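PDB 1A76: FLAP endonuclease-1 protein from Methanocaldococcus jannaschii, which cleaves 5'-overhanging DNA flaps as a structure-specific, magnesium-dependent endonuclease and 5'-3' exonuclease in DNA replication and repair. Local coordinates for residues I76-G81 and P145-P150; T223-G228 and D259-I264; Q172-L177 and E196-N201; I215-F220 and K236-L241. All blocks are in the same frame, centred on the assembly; numbering follows the deposited sequence.

Contact 1 (I76-G81 and P145-P150); sequences IWVFDG and PYVEAP
Phe79 and Tyr146 meet on one face of two neighbouring parallel strands, where the edge of the phenylalanine ring is directed at the tyrosine ring in an offset edge-to-face pair with the planes at 89°. Tyr146 CB lies in the plane of the Phe79 ring at its edge, 3.7 Å from Phe79 CE2. Tyr146 holds its CG between the backbone N and the carbonyl carbon (chi1 68°), which stands the ring up from the strand. Trp77 adds its CB to this face, 3.8 Å from Tyr146 CB, and its indole then runs off away from the pair. On the other face Ile76 CG1 packs 3.9 Å from Val147 CG2, and Val78 reaches the same valine branch. The backbones are joined by four hydrogen bonds: Trp77 N to Pro145 O, Val147 N to Trp77 O (2.7 Å), Phe79 N to Val147 O, nearly straight at 174°, and Ala149 N to Phe79 O. Just past the pairing, Asp80, a predicted magnesium ligand, is held by Gly153 N at OD1. Strand 146-148 forms an outer edge of the central sheet, with strand 74-79 between it and strand 23-27; helices 28-38 and 129-142 pack over the aromatic face, and helix 153-162 lies against Ile76, Val78 and Ala149.

Contact 2 (T223-G228 and D259-I264); sequences TDYNPG and DEIKRI
Two isoleucines of helix 258-266 pack against Tyr225, and the contact is almost wholly apolar. In a CH-pi contact, Ile264 CD1 sits over one face of the tyrosine ring, 3.9 Å from the ring centroid and 15° off the normal. The other branch of the same residue, CG2, lies close to the ring at 3.3 Å from Tyr225 CE2, so that both methyls of Ile264 engage the ring. Nearer the backbone, Ile261 CG1 is 4.0 Å from Tyr225 CB, and Ile261 CD1 reaches Asn226 CB.

The polar interactions shape the loop itself. Thr223 to Asn226 form a type I turn, and Thr223 OG1, set between its backbone N and carbonyl carbon (chi1 70°), accepts from Tyr225 N at 3.0 Å to make an ST turn.

The neighbouring Asp224 binds manganese through OD2, and Tyr225 OH makes a weak hydrogen bond to Glu152, a ligand of the other metal site; the packed ring therefore lies beside the active centre. The loop directly follows helix 211-221, whose Ala218 touches Thr223 and whose Ile219 touches Ile261; helix 258-266 thus packs on the loop through Ile261 and Ile264 and on helix 211-221 through Ile261.

Contact 3 (Q172-L177 and E196-N201); sequences QDYDAL and ELIELN
Tyr174 reaches from its loop to strand 196-199, its CG set opposite the carbonyl carbon (chi1 -69°), which swings the ring toward that strand. Beyond CB and CG, the ring carbon CD1 comes 3.7 Å from Ile198 CD1. The next atom, CE1, is closer to the same methyl at 3.4 Å, and Ile198 CG1 lies at the ring edge, in its plane. At the tip, Tyr174 OH is 2.6 Å from Glu196 OE2, with ring and carboxylate planes 31° apart. Lys11 NZ hydrogen-bonds to Tyr174 OH and forms a salt bridge with Glu196 OE2, and Arg186 forms a second salt bridge to Glu196 OE2, so two cations gather on this carboxylate and probably stabilise its negative charge. Further along, Ile198 CG2 packs tightly on Leu177 CD1 at 3.5 Å, while Leu177 CB lies 4.1 Å from Leu200 CD1. The loop, which carries the predicted magnesium ligands Asp173 and Asp175, follows strand 168-170; strand 183-186 pairs with 196-199 and touches Tyr174 through Arg186, and Leu200 begins helix 200-207.

Contact 4 (I215-F220 and K236-L241); sequences IDIAIF and KRAYEL
Helices 211-221 and 235-244 run in broadly opposed directions, their local axes 9.0 Å apart at closest approach and inclined at 137°, with Ile217 and Ala238 nearest in backbone position. The small side chain of Ala238 permits this approach: its CB is 3.5 Å from Phe220 CB and lies obliquely beside the phenylalanine ring, near CG and CD2. At the far end of that ring, Phe220 CZ is 3.6 Å from Leu241 CD1, the two side chains crossing at about a right angle. Phe220 thus spans one turn of the facing helix, its base on Ala238 and the far end of its ring on Leu241. Ile217 also meets Ala238, from a different direction. Its CG2, opposite the backbone N, comes 4.2 Å from Ala238 CB, whereas Ile217 CD1 extends to the edge of the Tyr239 ring, 4.0 Å from Tyr239 CD1. These two side chains lie side by side and point the same way. The tyrosine, with CG anti to the backbone N (chi1 174°), carries its hydroxyl onward to the carbonyl of Leu207. Helix 247-254 packs on Phe220, extending the apolar core. Two helices joined by a loop within the I-domain are consistent with the helix-three-turn-helix (H3TH) region of FEN1-type nucleases, which in this family binds duplex DNA.

In the fold
Along the chain contact 1 closes first, then contact 3, after which the segments of contacts 4 and 2 alternate. Contacts 1 and 3 reach the same mixed sheet, their centres about 19 Å apart: contact 1 joins the N-domain to the I-domain at the edge strand 146-148, and contact 3 packs a metal-ligand loop on strand 196-199 toward the other side. Contacts 2 and 4, about 13 Å between centres, touch through Ala218 and Ile219 of helix 211-221, consistent with one packed helical region. Contacts 1, 2 and 3 each include metal ligands, known or predicted, so loops next to the sheet and to the helical region each contribute ligands to the two-metal centre, whereas contact 4 lies farther out.

Contact 1 (I76-G81 and P145-P150)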
loop_
_atom_site.group_PDB
_atom_site.type_symbol
_atom_site.label_atom_id
_atom_site.label_comp_id
_atom_site.label_asym_id
_atom_site.label_seq_id
_atom_site.Cartn_x
_atom_site.Cartn_y
_atom_site.Cartn_z
ATOM N N ILE A 76 -3.092 9.156 7.456
ATOM C CA ILE A 76 -4.440 8.801 7.079
ATOM C C ILE A 76 -4.200 7.482 6.351
ATOM O O ILE A 76 -3.374 7.409 5.436
ATOM C CB ILE A 76 -5.103 9.852 6.144
ATOM C CG1 ILE A 76 -6.477 9.339 5.712
ATOM C CG2 ILE A 76 -4.207 10.145 4.942
ATOM C CD1 ILE A 76 -7.548 10.411 5.624
ATOM N N TRP A 77 -4.892 6.435 6.787
ATOM C CA TRP A 77 -4.732 5.118 6.198
ATOM C C TRP A 77 -5.610 4.932 4.964
ATOM O O TRP A 77 -6.793 5.279 4.960
ATOM C CB TRP A 77 -5.052 4.043 7.247
ATOM C CG TRP A 77 -3.960 3.876 8.254
ATOM C CD1 TRP A 77 -3.615 4.751 9.251
ATOM C CD2 TRP A 77 -3.042 2.780 8.348
ATOM N NE1 TRP A 77 -2.543 4.264 9.952
ATOM C CE2 TRP A 77 -2.171 3.057 9.423
ATOM C CE3 TRP A 77 -2.871 1.588 7.626
ATOM C CZ2 TRP A 77 -1.138 2.183 9.798
ATOM C CZ3 TRP A 77 -1.847 0.724 7.994
ATOM C CH2 TRP A 77 -0.993 1.025 9.075
ATOM N N VAL A 78 -5.019 4.385 3.912
ATOM C CA VAL A 78 -5.748 4.153 2.678
ATOM C C VAL A 78 -5.799 2.671 2.349
ATOM O O VAL A 78 -4.766 2.013 2.166
ATOM C CB VAL A 78 -5.109 4.911 1.501
ATOM C CG1 VAL A 78 -6.021 4.858 0.303
ATOM C CG2 VAL A 78 -4.858 6.348 1.883
ATOM N N PHE A 79 -7.018 2.146 2.264
ATOM C CA PHE A 79 -7.206 0.744 1.965
ATOM C C PHE A 79 -7.703 0.534 0.544
ATOM O O PHE A 79 -8.168 1.473 -0.100
ATOM C CB PHE A 79 -8.145 0.134 3.001
ATOM C CG PHE A 79 -7.550 0.089 4.385
ATOM C CD1 PHE A 79 -6.735 -0.980 4.774
ATOM C CD2 PHE A 79 -7.779 1.125 5.291
ATOM C CE1 PHE A 79 -6.155 -1.016 6.045
ATOM C CE2 PHE A 79 -7.207 1.103 6.564
ATOM C CZ PHE A 79 -6.393 0.032 6.944
ATOM N N ASP A 80 -7.569 -0.694 0.055
ATOM C CA ASP A 80 -7.967 -1.040 -1.306
ATOM C C ASP A 80 -9.473 -1.153 -1.474
ATOM O O ASP A 80 -10.012 -0.885 -2.551
ATOM C CB ASP A 80 -7.350 -2.386 -1.720
ATOM C CG ASP A 80 -5.893 -2.276 -2.124
ATOM O OD1 ASP A 80 -5.402 -1.156 -2.319
ATOM O OD2 ASP A 80 -5.228 -3.320 -2.251
ATOM N N GLY A 81 -10.164 -1.538 -0.408
ATOM C CA GLY A 81 -11.597 -1.739 -0.534
ATOM C C GLY A 81 -11.663 -3.047 -1.304
ATOM O O GLY A 81 -12.032 -3.093 -2.478
ATOM N N PRO A 145 -8.171 8.249 11.063
ATOM C CA PRO A 145 -8.952 8.161 9.826
ATOM C C PRO A 145 -8.386 7.273 8.726
ATOM O O PRO A 145 -7.169 7.183 8.538
ATOM C CB PRO A 145 -9.054 9.614 9.378
ATOM C CG PRO A 145 -7.771 10.219 9.866
ATOM C CD PRO A 145 -7.475 9.544 11.175
ATOM N N TYR A 146 -9.286 6.617 8.004
ATOM C CA TYR A 146 -8.898 5.769 6.893
ATOM C C TYR A 146 -9.847 5.978 5.731
ATOM O O TYR A 146 -10.943 6.500 5.902
ATOM C CB TYR A 146 -8.865 4.281 7.293
ATOM C CG TYR A 146 -10.194 3.613 7.620
ATOM C CD1 TYR A 146 -11.042 3.141 6.610
ATOM C CD2 TYR A 146 -10.568 3.390 8.948
ATOM C CE1 TYR A 146 -12.231 2.456 6.918
ATOM C CE2 TYR A 146 -11.747 2.711 9.264
ATOM C CZ TYR A 146 -12.569 2.248 8.251
ATOM O OH TYR A 146 -13.721 1.574 8.583
ATOM N N VAL A 147 -9.398 5.601 4.541
ATOM C CA VAL A 147 -10.201 5.712 3.339
ATOM C C VAL A 147 -10.234 4.350 2.685
ATOM O O VAL A 147 -9.262 3.603 2.736
ATOM C CB VAL A 147 -9.591 6.678 2.290
ATOM C CG1 VAL A 147 -10.712 7.258 1.406
ATOM C CG2 VAL A 147 -8.801 7.764 2.955
ATOM N N GLU A 148 -11.368 4.015 2.095
ATOM C CA GLU A 148 -11.492 2.770 1.374
ATOM C C GLU A 148 -11.551 3.261 -0.071
ATOM O O GLU A 148 -12.559 3.796 -0.525
ATOM C CB GLU A 148 -12.767 2.044 1.808
ATOM C CG GLU A 148 -12.870 1.967 3.329
ATOM C CD GLU A 148 -14.084 1.207 3.823
ATOM O OE1 GLU A 148 -13.974 -0.024 4.006
ATOM O OE2 GLU A 148 -15.143 1.841 4.040
ATOM N N ALA A 149 -10.430 3.133 -0.770
ATOM C CA ALA A 149 -10.343 3.578 -2.151
ATOM C C ALA A 149 -11.306 2.821 -3.061
ATOM O O ALA A 149 -11.700 1.695 -2.759
ATOM C CB ALA A 149 -8.910 3.403 -2.661
ATOM N N PRO A 150 -11.714 3.448 -4.180
ATOM C CA PRO A 150 -12.626 2.812 -5.139
ATOM C C PRO A 150 -11.983 1.527 -5.659
ATOM O O PRO A 150 -12.663 0.547 -5.938
ATOM C CB PRO A 150 -12.779 3.850 -6.249
ATOM C CG PRO A 150 -12.347 5.144 -5.648
ATOM C CD PRO A 150 -11.347 4.819 -4.585
#

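Contact 2 (T223-G228 and D259-I264)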
loop_
_atom_site.group_PDB
_atom_site.type_symbol
_atom_site.label_atom_id
_atom_site.label_comp_id
_atom_site.label_asym_id
_atom_site.label_seq_id
_atom_site.Cartn_x
_atom_site.Cartn_y
_atom_site.Cartn_z
ATOM N N THR A 223 4.725 -4.533 -14.760
ATOM C CA THR A 223 3.895 -4.002 -13.673
ATOM C C THR A 223 3.004 -5.128 -13.134
ATOM O O THR A 223 3.126 -6.281 -13.549
ATOM C CB THR A 223 2.982 -2.816 -14.154
ATOM O OG1 THR A 223 1.958 -3.307 -15.023
ATOM C CG2 THR A 223 3.796 -1.764 -14.899
ATOM N N ASP A 224 2.122 -4.806 -12.194
ATOM C CA ASP A 224 1.216 -5.813 -11.651
ATOM C C ASP A 224 0.257 -6.195 -12.776
ATOM O O ASP A 224 -0.363 -7.255 -12.752
ATOM C CB ASP A 224 0.405 -5.242 -10.477
ATOM C CG ASP A 224 1.258 -4.950 -9.252
ATOM O OD1 ASP A 224 2.200 -5.717 -8.969
ATOM O OD2 ASP A 224 0.977 -3.949 -8.563
ATOM N N TYR A 225 0.149 -5.313 -13.766
ATOM C CA TYR A 225 -0.740 -5.511 -14.905
ATOM C C TYR A 225 -0.141 -6.271 -16.082
ATOM O O TYR A 225 -0.857 -6.662 -16.999
ATOM C CB TYR A 225 -1.261 -4.153 -15.359
ATOM C CG TYR A 225 -1.939 -3.419 -14.230
ATOM C CD1 TYR A 225 -3.159 -3.869 -13.720
ATOM C CD2 TYR A 225 -1.343 -2.310 -13.633
ATOM C CE1 TYR A 225 -3.769 -3.238 -12.647
ATOM C CE2 TYR A 225 -1.949 -1.666 -12.550
ATOM C CZ TYR A 225 -3.163 -2.139 -12.065
ATOM O OH TYR A 225 -3.782 -1.511 -11.004
ATOM N N ASN A 226 1.172 -6.463 -16.069
ATOM C CA ASN A 226 1.833 -7.219 -17.129
ATOM C C ASN A 226 3.085 -7.860 -16.528
ATOM O O ASN A 226 4.214 -7.492 -16.846
ATOM C CB ASN A 226 2.154 -6.316 -18.338
ATOM C CG ASN A 226 3.343 -5.389 -18.102
ATOM O OD1 ASN A 226 4.420 -5.600 -18.658
ATOM N ND2 ASN A 226 3.146 -4.359 -17.293
ATOM N N PRO A 227 2.881 -8.840 -15.625
ATOM C CA PRO A 227 3.982 -9.541 -14.958
ATOM C C PRO A 227 5.005 -10.085 -15.947
ATOM O O PRO A 227 4.647 -10.637 -16.986
ATOM C CB PRO A 227 3.283 -10.658 -14.180
ATOM C CG PRO A 227 1.902 -10.194 -13.990
ATOM C CD PRO A 227 1.566 -9.346 -15.190
ATOM N N GLY A 228 6.283 -9.932 -15.624
ATOM C CA GLY A 228 7.304 -10.428 -16.525
ATOM C C GLY A 228 7.728 -9.381 -17.536
ATOM O O GLY A 228 8.712 -9.561 -18.249
ATOM N N ASP A 259 -2.380 0.308 -23.925
ATOM C CA ASP A 259 -3.161 1.533 -23.713
ATOM C C ASP A 259 -4.028 1.440 -22.471
ATOM O O ASP A 259 -4.271 2.438 -21.791
ATOM C CB ASP A 259 -4.067 1.809 -24.908
ATOM C CG ASP A 259 -3.305 2.293 -26.127
ATOM O OD1 ASP A 259 -2.230 2.903 -25.956
ATOM O OD2 ASP A 259 -3.795 2.070 -27.258
ATOM N N GLU A 260 -4.503 0.235 -22.186
ATOM C CA GLU A 260 -5.343 0.002 -21.028
ATOM C C GLU A 260 -4.525 0.149 -19.744
ATOM O O GLU A 260 -4.985 0.747 -18.773
ATOM C CB GLU A 260 -5.953 -1.405 -21.110
ATOM C CG GLU A 260 -7.096 -1.551 -22.126
ATOM C CD GLU A 260 -6.672 -1.323 -23.581
ATOM O OE1 GLU A 260 -5.553 -1.722 -23.984
ATOM O OE2 GLU A 260 -7.483 -0.739 -24.333
ATOM N N ILE A 261 -3.311 -0.397 -19.748
ATOM C CA ILE A 261 -2.435 -0.334 -18.583
ATOM C C ILE A 261 -2.103 1.125 -18.275
ATOM O O ILE A 261 -2.142 1.549 -17.115
ATOM C CB ILE A 261 -1.118 -1.127 -18.829
ATOM C CG1 ILE A 261 -1.430 -2.611 -19.018
ATOM C CG2 ILE A 261 -0.158 -0.951 -17.650
ATOM C CD1 ILE A 261 -0.320 -3.372 -19.710
ATOM N N LYS A 262 -1.784 1.882 -19.322
ATOM C CA LYS A 262 -1.467 3.297 -19.192
ATOM C C LYS A 262 -2.625 4.032 -18.523
ATOM O O LYS A 262 -2.421 4.841 -17.618
ATOM C CB LYS A 262 -1.210 3.911 -20.575
ATOM C CG LYS A 262 0.156 3.575 -21.160
ATOM C CD LYS A 262 0.476 4.430 -22.381
ATOM C CE LYS A 262 -0.504 4.171 -23.526
ATOM N NZ LYS A 262 -0.035 4.682 -24.856
ATOM N N ARG A 263 -3.838 3.751 -18.981
ATOM C CA ARG A 263 -5.020 4.397 -18.430
ATOM C C ARG A 263 -5.216 4.088 -16.948
ATOM O O ARG A 263 -5.778 4.898 -16.218
ATOM C CB ARG A 263 -6.265 3.994 -19.226
ATOM C CG ARG A 263 -6.780 5.113 -20.127
ATOM C CD ARG A 263 -7.927 4.659 -21.031
ATOM N NE ARG A 263 -7.472 3.870 -22.176
ATOM C CZ ARG A 263 -7.033 4.384 -23.322
ATOM N NH1 ARG A 263 -6.982 5.696 -23.492
ATOM N NH2 ARG A 263 -6.651 3.578 -24.303
ATOM N N ILE A 264 -4.748 2.921 -16.507
ATOM C CA ILE A 264 -4.853 2.543 -15.098
ATOM C C ILE A 264 -4.050 3.531 -14.243
ATOM O O ILE A 264 -4.494 3.936 -13.172
ATOM C CB ILE A 264 -4.307 1.106 -14.838
ATOM C CG1 ILE A 264 -5.457 0.091 -14.875
ATOM C CG2 ILE A 264 -3.612 1.045 -13.463
ATOM C CD1 ILE A 264 -5.133 -1.186 -15.608
#

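Contact 3 (Q172-L177 and E196-N201)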
loop_
_atom_site.group_PDB
_atom_site.type_symbol
_atom_site.label_atom_id
_atom_site.label_comp_id
_atom_site.label_asym_id
_atom_site.label_seq_id
_atom_site.Cartn_x
_atom_site.Cartn_y
_atom_site.Cartn_z
ATOM N N GLN A 172 6.495 0.946 0.849
ATOM C CA GLN A 172 7.808 0.351 0.613
ATOM C C GLN A 172 8.055 0.236 -0.891
ATOM O O GLN A 172 9.185 0.002 -1.341
ATOM C CB GLN A 172 7.889 -1.033 1.253
ATOM C CG GLN A 172 7.933 -0.995 2.766
ATOM C CD GLN A 172 9.106 -0.196 3.273
ATOM O OE1 GLN A 172 10.254 -0.615 3.143
ATOM N NE2 GLN A 172 8.831 0.964 3.838
ATOM N N ASP A 173 6.981 0.406 -1.658
ATOM C CA ASP A 173 7.028 0.322 -3.114
ATOM C C ASP A 173 7.205 1.702 -3.747
ATOM O O ASP A 173 6.873 2.730 -3.149
ATOM C CB ASP A 173 5.736 -0.307 -3.645
ATOM C CG ASP A 173 5.655 -1.795 -3.375
ATOM O OD1 ASP A 173 6.640 -2.379 -2.876
ATOM O OD2 ASP A 173 4.598 -2.385 -3.665
ATOM N N TYR A 174 7.719 1.713 -4.971
ATOM C CA TYR A 174 7.947 2.956 -5.698
ATOM C C TYR A 174 6.774 3.281 -6.634
ATOM O O TYR A 174 6.667 4.387 -7.150
ATOM C CB TYR A 174 9.245 2.851 -6.513
ATOM C CG TYR A 174 10.507 2.799 -5.681
ATOM C CD1 TYR A 174 11.082 3.964 -5.177
ATOM C CD2 TYR A 174 11.132 1.582 -5.398
ATOM C CE1 TYR A 174 12.251 3.915 -4.408
ATOM C CE2 TYR A 174 12.302 1.532 -4.628
ATOM C CZ TYR A 174 12.849 2.694 -4.142
ATOM O OH TYR A 174 14.001 2.649 -3.387
ATOM N N ASP A 175 5.893 2.309 -6.822
ATOM C CA ASP A 175 4.729 2.428 -7.694
ATOM C C ASP A 175 3.859 3.687 -7.580
ATOM O O ASP A 175 3.250 4.099 -8.560
ATOM C CB ASP A 175 3.854 1.190 -7.522
ATOM C CG ASP A 175 4.614 -0.097 -7.780
ATOM O OD1 ASP A 175 5.539 -0.399 -6.997
ATOM O OD2 ASP A 175 4.290 -0.804 -8.760
ATOM N N ALA A 176 3.784 4.295 -6.402
ATOM C CA ALA A 176 2.981 5.508 -6.235
ATOM C C ALA A 176 3.442 6.613 -7.190
ATOM O O ALA A 176 2.667 7.490 -7.573
ATOM C CB ALA A 176 3.079 6.001 -4.795
ATOM N N LEU A 177 4.717 6.576 -7.551
ATOM C CA LEU A 177 5.296 7.560 -8.449
ATOM C C LEU A 177 4.606 7.475 -9.812
ATOM O O LEU A 177 4.372 8.490 -10.467
ATOM C CB LEU A 177 6.801 7.293 -8.609
ATOM C CG LEU A 177 7.662 7.478 -7.348
ATOM C CD1 LEU A 177 9.087 7.026 -7.620
ATOM C CD2 LEU A 177 7.645 8.955 -6.911
ATOM N N GLU A 196 13.404 7.008 3.563
ATOM C CA GLU A 196 13.882 7.412 2.251
ATOM C C GLU A 196 12.809 8.180 1.478
ATOM O O GLU A 196 11.680 7.703 1.296
ATOM C CB GLU A 196 14.310 6.183 1.451
ATOM C CG GLU A 196 14.387 6.411 -0.065
ATOM C CD GLU A 196 14.890 5.181 -0.808
ATOM O OE1 GLU A 196 16.032 4.764 -0.544
ATOM O OE2 GLU A 196 14.146 4.627 -1.646
ATOM N N LEU A 197 13.175 9.369 1.022
ATOM C CA LEU A 197 12.248 10.193 0.270
ATOM C C LEU A 197 12.573 10.183 -1.219
ATOM O O LEU A 197 13.738 10.306 -1.622
ATOM C CB LEU A 197 12.285 11.636 0.792
ATOM C CG LEU A 197 11.491 12.667 -0.017
ATOM C CD1 LEU A 197 10.008 12.470 0.223
ATOM C CD2 LEU A 197 11.924 14.068 0.366
ATOM N N ILE A 198 11.529 10.018 -2.025
ATOM C CA ILE A 198 11.653 10.037 -3.479
ATOM C C ILE A 198 10.728 11.150 -3.959
ATOM O O ILE A 198 9.521 11.116 -3.704
ATOM C CB ILE A 198 11.201 8.704 -4.148
ATOM C CG1 ILE A 198 12.048 7.528 -3.653
ATOM C CG2 ILE A 198 11.359 8.816 -5.675
ATOM C CD1 ILE A 198 11.348 6.626 -2.659
ATOM N N GLU A 199 11.299 12.156 -4.617
ATOM C CA GLU A 199 10.510 13.263 -5.157
ATOM C C GLU A 199 10.385 13.053 -6.654
ATOM O O GLU A 199 11.389 13.070 -7.360
ATOM C CB GLU A 199 11.192 14.617 -4.894
ATOM C CG GLU A 199 10.212 15.789 -4.875
ATOM C CD GLU A 199 10.868 17.141 -5.128
ATOM O OE1 GLU A 199 12.054 17.306 -4.771
ATOM O OE2 GLU A 199 10.190 18.040 -5.681
ATOM N N LEU A 200 9.158 12.863 -7.130
ATOM C CA LEU A 200 8.897 12.620 -8.555
ATOM C C LEU A 200 9.526 13.671 -9.480
ATOM O O LEU A 200 10.140 13.327 -10.489
ATOM C CB LEU A 200 7.388 12.534 -8.809
ATOM C CG LEU A 200 6.886 12.163 -10.223
ATOM C CD1 LEU A 200 7.371 10.759 -10.631
ATOM C CD2 LEU A 200 5.356 12.216 -10.257
ATOM N N ASN A 201 9.376 14.946 -9.133
ATOM C CA ASN A 201 9.954 16.011 -9.938
ATOM C C ASN A 201 11.454 15.811 -10.083
ATOM O O ASN A 201 12.004 16.007 -11.159
ATOM C CB ASN A 201 9.689 17.383 -9.315
ATOM C CG ASN A 201 9.941 18.515 -10.291
ATOM O OD1 ASN A 201 9.299 18.595 -11.338
ATOM N ND2 ASN A 201 10.880 19.389 -9.960
#

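Contact 4 (I215-F220 and K236-L241)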
loop_
_atom_site.group_PDB
_atom_site.type_symbol
_atom_site.label_atom_id
_atom_site.label_comp_id
_atom_site.label_asym_id
_atom_site.label_seq_id
_atom_site.Cartn_x
_atom_site.Cartn_y
_atom_site.Cartn_z
ATOM N N ILE A 215 6.407 5.571 -16.811
ATOM C CA ILE A 215 5.393 4.521 -16.863
ATOM C C ILE A 215 5.782 3.491 -17.947
ATOM O O ILE A 215 5.592 2.289 -17.779
ATOM C CB ILE A 215 3.996 5.141 -17.186
ATOM C CG1 ILE A 215 3.481 5.914 -15.973
ATOM C CG2 ILE A 215 2.972 4.051 -17.543
ATOM C CD1 ILE A 215 2.325 6.855 -16.282
ATOM N N ASP A 216 6.340 3.969 -19.056
ATOM C CA ASP A 216 6.754 3.070 -20.126
ATOM C C ASP A 216 7.887 2.172 -19.606
ATOM O O ASP A 216 7.865 0.958 -19.803
ATOM C CB ASP A 216 7.211 3.876 -21.349
ATOM C CG ASP A 216 6.041 4.370 -22.204
ATOM O OD1 ASP A 216 4.883 3.983 -21.943
ATOM O OD2 ASP A 216 6.285 5.154 -23.147
ATOM N N ILE A 217 8.867 2.773 -18.925
ATOM C CA ILE A 217 9.985 2.024 -18.355
ATOM C C ILE A 217 9.392 0.957 -17.427
ATOM O O ILE A 217 9.792 -0.206 -17.466
ATOM C CB ILE A 217 10.937 2.942 -17.530
ATOM C CG1 ILE A 217 11.706 3.876 -18.463
ATOM C CG2 ILE A 217 11.930 2.093 -16.736
ATOM C CD1 ILE A 217 12.321 5.068 -17.756
ATOM N N ALA A 218 8.413 1.360 -16.618
ATOM C CA ALA A 218 7.747 0.447 -15.701
ATOM C C ALA A 218 7.089 -0.702 -16.456
ATOM O O ALA A 218 7.191 -1.871 -16.058
ATOM C CB ALA A 218 6.697 1.197 -14.887
ATOM N N ILE A 219 6.399 -0.373 -17.545
ATOM C CA ILE A 219 5.733 -1.399 -18.329
ATOM C C ILE A 219 6.761 -2.387 -18.887
ATOM O O ILE A 219 6.534 -3.595 -18.834
ATOM C CB ILE A 219 4.873 -0.764 -19.450
ATOM C CG1 ILE A 219 3.653 -0.067 -18.814
ATOM C CG2 ILE A 219 4.389 -1.826 -20.423
ATOM C CD1 ILE A 219 2.848 0.805 -19.772
ATOM N N PHE A 220 7.887 -1.884 -19.398
ATOM C CA PHE A 220 8.960 -2.744 -19.929
ATOM C C PHE A 220 9.452 -3.700 -18.855
ATOM O O PHE A 220 9.648 -4.894 -19.098
ATOM C CB PHE A 220 10.181 -1.917 -20.363
ATOM C CG PHE A 220 10.151 -1.474 -21.799
ATOM C CD1 PHE A 220 10.240 -2.401 -22.833
ATOM C CD2 PHE A 220 10.075 -0.122 -22.117
ATOM C CE1 PHE A 220 10.258 -1.987 -24.161
ATOM C CE2 PHE A 220 10.092 0.301 -23.437
ATOM C CZ PHE A 220 10.185 -0.639 -24.464
ATOM N N LYS A 236 17.806 -0.046 -17.590
ATOM C CA LYS A 236 18.776 0.569 -18.484
ATOM C C LYS A 236 18.364 0.492 -19.947
ATOM O O LYS A 236 18.402 1.496 -20.663
ATOM C CB LYS A 236 20.150 -0.103 -18.314
ATOM C CG LYS A 236 21.057 0.528 -17.270
ATOM C CD LYS A 236 22.533 0.377 -17.659
ATOM C CE LYS A 236 23.191 1.730 -17.914
ATOM N NZ LYS A 236 23.704 1.877 -19.312
ATOM N N ARG A 237 17.989 -0.706 -20.397
ATOM C CA ARG A 237 17.588 -0.902 -21.787
ATOM C C ARG A 237 16.277 -0.193 -22.106
ATOM O O ARG A 237 16.109 0.370 -23.188
ATOM C CB ARG A 237 17.458 -2.402 -22.093
ATOM C CG ARG A 237 16.787 -2.716 -23.426
ATOM C CD ARG A 237 17.657 -2.353 -24.648
ATOM N NE ARG A 237 17.034 -2.845 -25.878
ATOM C CZ ARG A 237 17.104 -2.241 -27.061
ATOM N NH1 ARG A 237 17.779 -1.103 -27.201
ATOM N NH2 ARG A 237 16.473 -2.768 -28.103
ATOM N N ALA A 238 15.355 -0.211 -21.153
ATOM C CA ALA A 238 14.058 0.422 -21.326
ATOM C C ALA A 238 14.210 1.942 -21.397
ATOM O O ALA A 238 13.580 2.606 -22.225
ATOM C CB ALA A 238 13.144 0.022 -20.179
ATOM N N TYR A 239 15.065 2.480 -20.533
ATOM C CA TYR A 239 15.333 3.919 -20.487
ATOM C C TYR A 239 16.007 4.323 -21.803
ATOM O O TYR A 239 15.786 5.413 -22.324
ATOM C CB TYR A 239 16.257 4.222 -19.298
ATOM C CG TYR A 239 16.743 5.658 -19.192
ATOM C CD1 TYR A 239 15.890 6.680 -18.768
ATOM C CD2 TYR A 239 18.068 5.985 -19.480
ATOM C CE1 TYR A 239 16.352 7.997 -18.629
ATOM C CE2 TYR A 239 18.540 7.296 -19.345
ATOM C CZ TYR A 239 17.679 8.298 -18.916
ATOM O OH TYR A 239 18.170 9.583 -18.740
ATOM N N GLU A 240 16.815 3.413 -22.346
ATOM C CA GLU A 240 17.518 3.648 -23.602
ATOM C C GLU A 240 16.519 3.782 -24.753
ATOM O O GLU A 240 16.659 4.659 -25.607
ATOM C CB GLU A 240 18.488 2.488 -23.854
ATOM C CG GLU A 240 19.165 2.460 -25.210
ATOM C CD GLU A 240 20.192 1.348 -25.287
ATOM O OE1 GLU A 240 19.783 0.204 -25.546
ATOM O OE2 GLU A 240 21.395 1.611 -25.075
ATOM N N LEU A 241 15.510 2.911 -24.766
ATOM C CA LEU A 241 14.483 2.924 -25.808
ATOM C C LEU A 241 13.595 4.152 -25.654
ATOM O O LEU A 241 13.147 4.742 -26.631
ATOM C CB LEU A 241 13.630 1.643 -25.740
ATOM C CG LEU A 241 14.349 0.345 -26.137
ATOM C CD1 LEU A 241 13.508 -0.880 -25.749
ATOM C CD2 LEU A 241 14.643 0.370 -27.644
#